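Local atomic coordinates of importin subunit beta-1 (Saccharomyces cerevisiae, PDB entry 5OWU), a protein that carries proteins into the nucleus in partnership with importin alpha, the subunit that recognises the classical nuclear localization signal of the cargo. Residues P148-L156 with E192-A201. Numbering follows the deposited sequence.
Sequences PENVKRASL and ETSKAVRLAA
Consecutive HEAT repeats 4 and 5 meet here through the first turns of helices 149-165 and 195-208, which run nearly parallel, 16° between their short axes, as stacked helices of a HEAT superhelix do. Val197 is the knob, set in a hole formed by Glu149, Lys152, Arg153 and Leu156. Its two methyls split the work: CG2 lies 3.7 Å from CG of Glu149, while CG1 lies 3.6 Å from CD1 of Leu156, and the Val197 and Leu156 side chains cross at about a right angle. Leu156 also lays its CB against CB of Ala200, 3.9 Å away, and the same methyl of Ala200 packs on CD of Arg153. The bent chain of Arg153 takes NH1 to a water that donates to the carbonyl oxygen of Ala196, a bridge along one border of the packing.

A salt bridge joins Lys152 to Glu192 in the loop just before helix 195-208. Lys152, extended beyond CG, brings NZ to the syn lone pair of Glu192 OE1 at 2.8 Å. The other oxygen, OE2, takes the backbone N-H of Ser194 on its anti lone pair (2.9 Å, 162°), so both ends of the carboxylate are tied and its rotation is restricted. Ser194 is the N-cap of helix 195-208: OG, anti to its own backbone N (chi1 168°), accepts from Val197 N.

Lys152 NZ also bonds Ala145 O in the loop after helix 133-142. Ala154 and Ser155 rest on helix 90-104 of HEAT 3, and Ser155 also touches helix 133-142 of its own repeat. Leu199 packs on helix 238-255 of HEAT 6, continuing the row of second helices.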
loop_
_atom_site.group_PDB
_atom_site.type_symbol
_atom_site.label_atom_id
_atom_site.label_comp_id
_atom_site.label_asym_id
_atom_site.label_seq_id
_atom_site.Cartn_x
_atom_site.Cartn_y
_atom_site.Cartn_z
ATOM N N PRO A 148 -25.278 18.971 -28.191
ATOM C CA PRO A 148 -26.188 18.236 -27.304
ATOM C C PRO A 148 -25.453 17.547 -26.163
ATOM O O PRO A 148 -24.238 17.326 -26.201
ATOM C CB PRO A 148 -26.852 17.214 -28.233
ATOM C CG PRO A 148 -25.947 17.090 -29.388
ATOM C CD PRO A 148 -25.276 18.420 -29.555
ATOM N N GLU A 149 -26.234 17.180 -25.140
ATOM C CA GLU A 149 -25.654 16.729 -23.879
ATOM C C GLU A 149 -24.868 15.435 -24.050
ATOM O O GLU A 149 -23.790 15.275 -23.465
ATOM C CB GLU A 149 -26.750 16.535 -22.834
ATOM C CG GLU A 149 -26.217 16.117 -21.465
ATOM C CD GLU A 149 -27.311 15.668 -20.524
ATOM O OE1 GLU A 149 -28.295 16.413 -20.362
ATOM O OE2 GLU A 149 -27.189 14.563 -19.958
ATOM N N ASN A 150 -25.407 14.479 -24.812
ATOM C CA ASN A 150 -24.738 13.189 -24.946
ATOM C C ASN A 150 -23.398 13.322 -25.660
ATOM O O ASN A 150 -22.447 12.605 -25.333
ATOM C CB ASN A 150 -25.645 12.198 -25.678
ATOM C CG ASN A 150 -25.940 12.611 -27.109
ATOM O OD1 ASN A 150 -26.487 13.685 -27.362
ATOM N ND2 ASN A 150 -25.577 11.753 -28.055
ATOM N N VAL A 151 -23.294 14.238 -26.623
ATOM C CA VAL A 151 -22.040 14.412 -27.344
ATOM C C VAL A 151 -20.993 15.040 -26.433
ATOM O O VAL A 151 -19.838 14.590 -26.378
ATOM C CB VAL A 151 -22.284 15.253 -28.611
ATOM C CG1 VAL A 151 -20.976 15.616 -29.288
ATOM C CG2 VAL A 151 -23.192 14.493 -29.564
ATOM N N LYS A 152 -21.383 16.081 -25.695
ATOM C CA LYS A 152 -20.497 16.661 -24.693
ATOM C C LYS A 152 -19.998 15.596 -23.727
ATOM O O LYS A 152 -18.790 15.453 -23.495
ATOM C CB LYS A 152 -21.234 17.752 -23.915
ATOM C CG LYS A 152 -21.581 18.994 -24.709
ATOM C CD LYS A 152 -22.544 19.875 -23.918
ATOM C CE LYS A 152 -22.623 21.287 -24.478
ATOM N NZ LYS A 152 -23.579 22.121 -23.708
ATOM N N ARG A 153 -20.929 14.848 -23.140
ATOM C CA ARG A 153 -20.579 13.923 -22.069
ATOM C C ARG A 153 -19.705 12.789 -22.591
ATOM O O ARG A 153 -18.703 12.430 -21.968
ATOM C CB ARG A 153 -21.852 13.375 -21.424
ATOM C CG ARG A 153 -21.734 13.099 -19.927
ATOM C CD ARG A 153 -20.919 11.848 -19.637
ATOM N NE ARG A 153 -21.628 10.626 -20.011
ATOM C CZ ARG A 153 -22.509 9.996 -19.237
ATOM N NH1 ARG A 153 -22.804 10.471 -18.029
ATOM N NH2 ARG A 153 -23.100 8.888 -19.672
ATOM N N ALA A 154 -20.074 12.206 -23.734
ATOM C CA ALA A 154 -19.285 11.111 -24.287
ATOM C C ALA A 154 -17.879 11.576 -24.642
ATOM O O ALA A 154 -16.896 10.857 -24.408
ATOM C CB ALA A 154 -19.989 10.530 -25.512
ATOM N N SER A 155 -17.757 12.789 -25.188
ATOM C CA SER A 155 -16.434 13.287 -25.535
ATOM C C SER A 155 -15.599 13.539 -24.287
ATOM O O SER A 155 -14.397 13.243 -24.271
ATOM C CB SER A 155 -16.563 14.549 -26.388
ATOM O OG SER A 155 -17.313 14.261 -27.559
ATOM N N LEU A 156 -16.222 14.066 -23.221
ATOM C CA LEU A 156 -15.502 14.263 -21.967
ATOM C C LEU A 156 -15.057 12.931 -21.367
ATOM O O LEU A 156 -13.944 12.823 -20.839
ATOM C CB LEU A 156 -16.371 15.043 -20.976
ATOM C CG LEU A 156 -16.644 16.496 -21.389
ATOM C CD1 LEU A 156 -17.761 17.115 -20.578
ATOM C CD2 LEU A 156 -15.382 17.324 -21.248
ATOM N N GLU A 192 -22.242 25.897 -18.237
ATOM C CA GLU A 192 -22.754 24.602 -18.670
ATOM C C GLU A 192 -23.949 24.190 -17.816
ATOM O O GLU A 192 -23.888 24.220 -16.584
ATOM C CB GLU A 192 -21.658 23.539 -18.601
ATOM C CG GLU A 192 -22.162 22.125 -18.843
ATOM C CD GLU A 192 -22.857 21.969 -20.182
ATOM O OE1 GLU A 192 -22.256 22.344 -21.215
ATOM O OE2 GLU A 192 -24.002 21.467 -20.202
ATOM N N THR A 193 -25.026 23.769 -18.481
ATOM C CA THR A 193 -26.307 23.532 -17.829
ATOM C C THR A 193 -26.471 22.114 -17.300
ATOM O O THR A 193 -27.261 21.904 -16.374
ATOM C CB THR A 193 -27.448 23.836 -18.811
ATOM O OG1 THR A 193 -27.372 25.210 -19.218
ATOM C CG2 THR A 193 -28.818 23.582 -18.183
ATOM N N SER A 194 -25.754 21.143 -17.855
ATOM C CA SER A 194 -25.967 19.743 -17.513
ATOM C C SER A 194 -25.047 19.339 -16.367
ATOM O O SER A 194 -23.820 19.445 -16.481
ATOM C CB SER A 194 -25.723 18.849 -18.724
ATOM O OG SER A 194 -25.664 17.496 -18.320
ATOM N N LYS A 195 -25.641 18.854 -15.273
ATOM C CA LYS A 195 -24.842 18.369 -14.153
ATOM C C LYS A 195 -23.978 17.187 -14.571
ATOM O O LYS A 195 -22.824 17.073 -14.143
ATOM C CB LYS A 195 -25.751 17.981 -12.988
ATOM C CG LYS A 195 -26.566 19.143 -12.439
ATOM C CD LYS A 195 -27.373 18.740 -11.213
ATOM C CE LYS A 195 -28.083 19.942 -10.594
ATOM N NZ LYS A 195 -28.591 19.668 -9.215
ATOM N N ALA A 196 -24.519 16.292 -15.401
ATOM C CA ALA A 196 -23.721 15.176 -15.895
ATOM C C ALA A 196 -22.498 15.678 -16.652
ATOM O O ALA A 196 -21.400 15.127 -16.508
ATOM C CB ALA A 196 -24.571 14.273 -16.788
ATOM N N VAL A 197 -22.663 16.743 -17.441
ATOM C CA VAL A 197 -21.554 17.255 -18.239
ATOM C C VAL A 197 -20.506 17.903 -17.344
ATOM O O VAL A 197 -19.305 17.684 -17.531
ATOM C CB VAL A 197 -22.063 18.231 -19.317
ATOM C CG1 VAL A 197 -20.892 18.863 -20.068
ATOM C CG2 VAL A 197 -22.971 17.509 -20.308
ATOM N N ARG A 198 -20.932 18.717 -16.369
ATOM C CA ARG A 198 -19.971 19.326 -15.453
ATOM C C ARG A 198 -19.219 18.262 -14.668
ATOM O O ARG A 198 -18.007 18.380 -14.453
ATOM C CB ARG A 198 -20.670 20.285 -14.489
ATOM C CG ARG A 198 -21.194 21.558 -15.117
ATOM C CD ARG A 198 -21.460 22.614 -14.052
ATOM N NE ARG A 198 -20.274 23.423 -13.781
ATOM C CZ ARG A 198 -20.202 24.373 -12.857
ATOM N NH1 ARG A 198 -21.246 24.645 -12.085
ATOM N NH2 ARG A 198 -19.076 25.055 -12.701
ATOM N N LEU A 199 -19.923 17.216 -14.231
ATOM C CA LEU A 199 -19.276 16.126 -13.506
ATOM C C LEU A 199 -18.233 15.441 -14.369
ATOM O O LEU A 199 -17.092 15.232 -13.939
ATOM C CB LEU A 199 -20.312 15.097 -13.047
ATOM C CG LEU A 199 -21.003 15.314 -11.711
ATOM C CD1 LEU A 199 -22.043 14.225 -11.522
ATOM C CD2 LEU A 199 -19.992 15.306 -10.570
ATOM N N ALA A 200 -18.629 15.045 -15.582
ATOM C CA ALA A 200 -17.697 14.408 -16.501
ATOM C C ALA A 200 -16.500 15.305 -16.784
ATOM O O ALA A 200 -15.365 14.825 -16.891
ATOM C CB ALA A 200 -18.421 14.048 -17.799
ATOM N N ALA A 201 -16.733 16.611 -16.917
ATOM C CA ALA A 201 -15.641 17.536 -17.197
ATOM C C ALA A 201 -14.673 17.606 -16.022
ATOM O O ALA A 201 -13.457 17.534 -16.206
ATOM C CB ALA A 201 -16.195 18.925 -17.528
HETATM O O HOH W 1 -25.619 20.019 -21.898
HETATM O O HOH W 2 -21.382 12.363 -15.917
#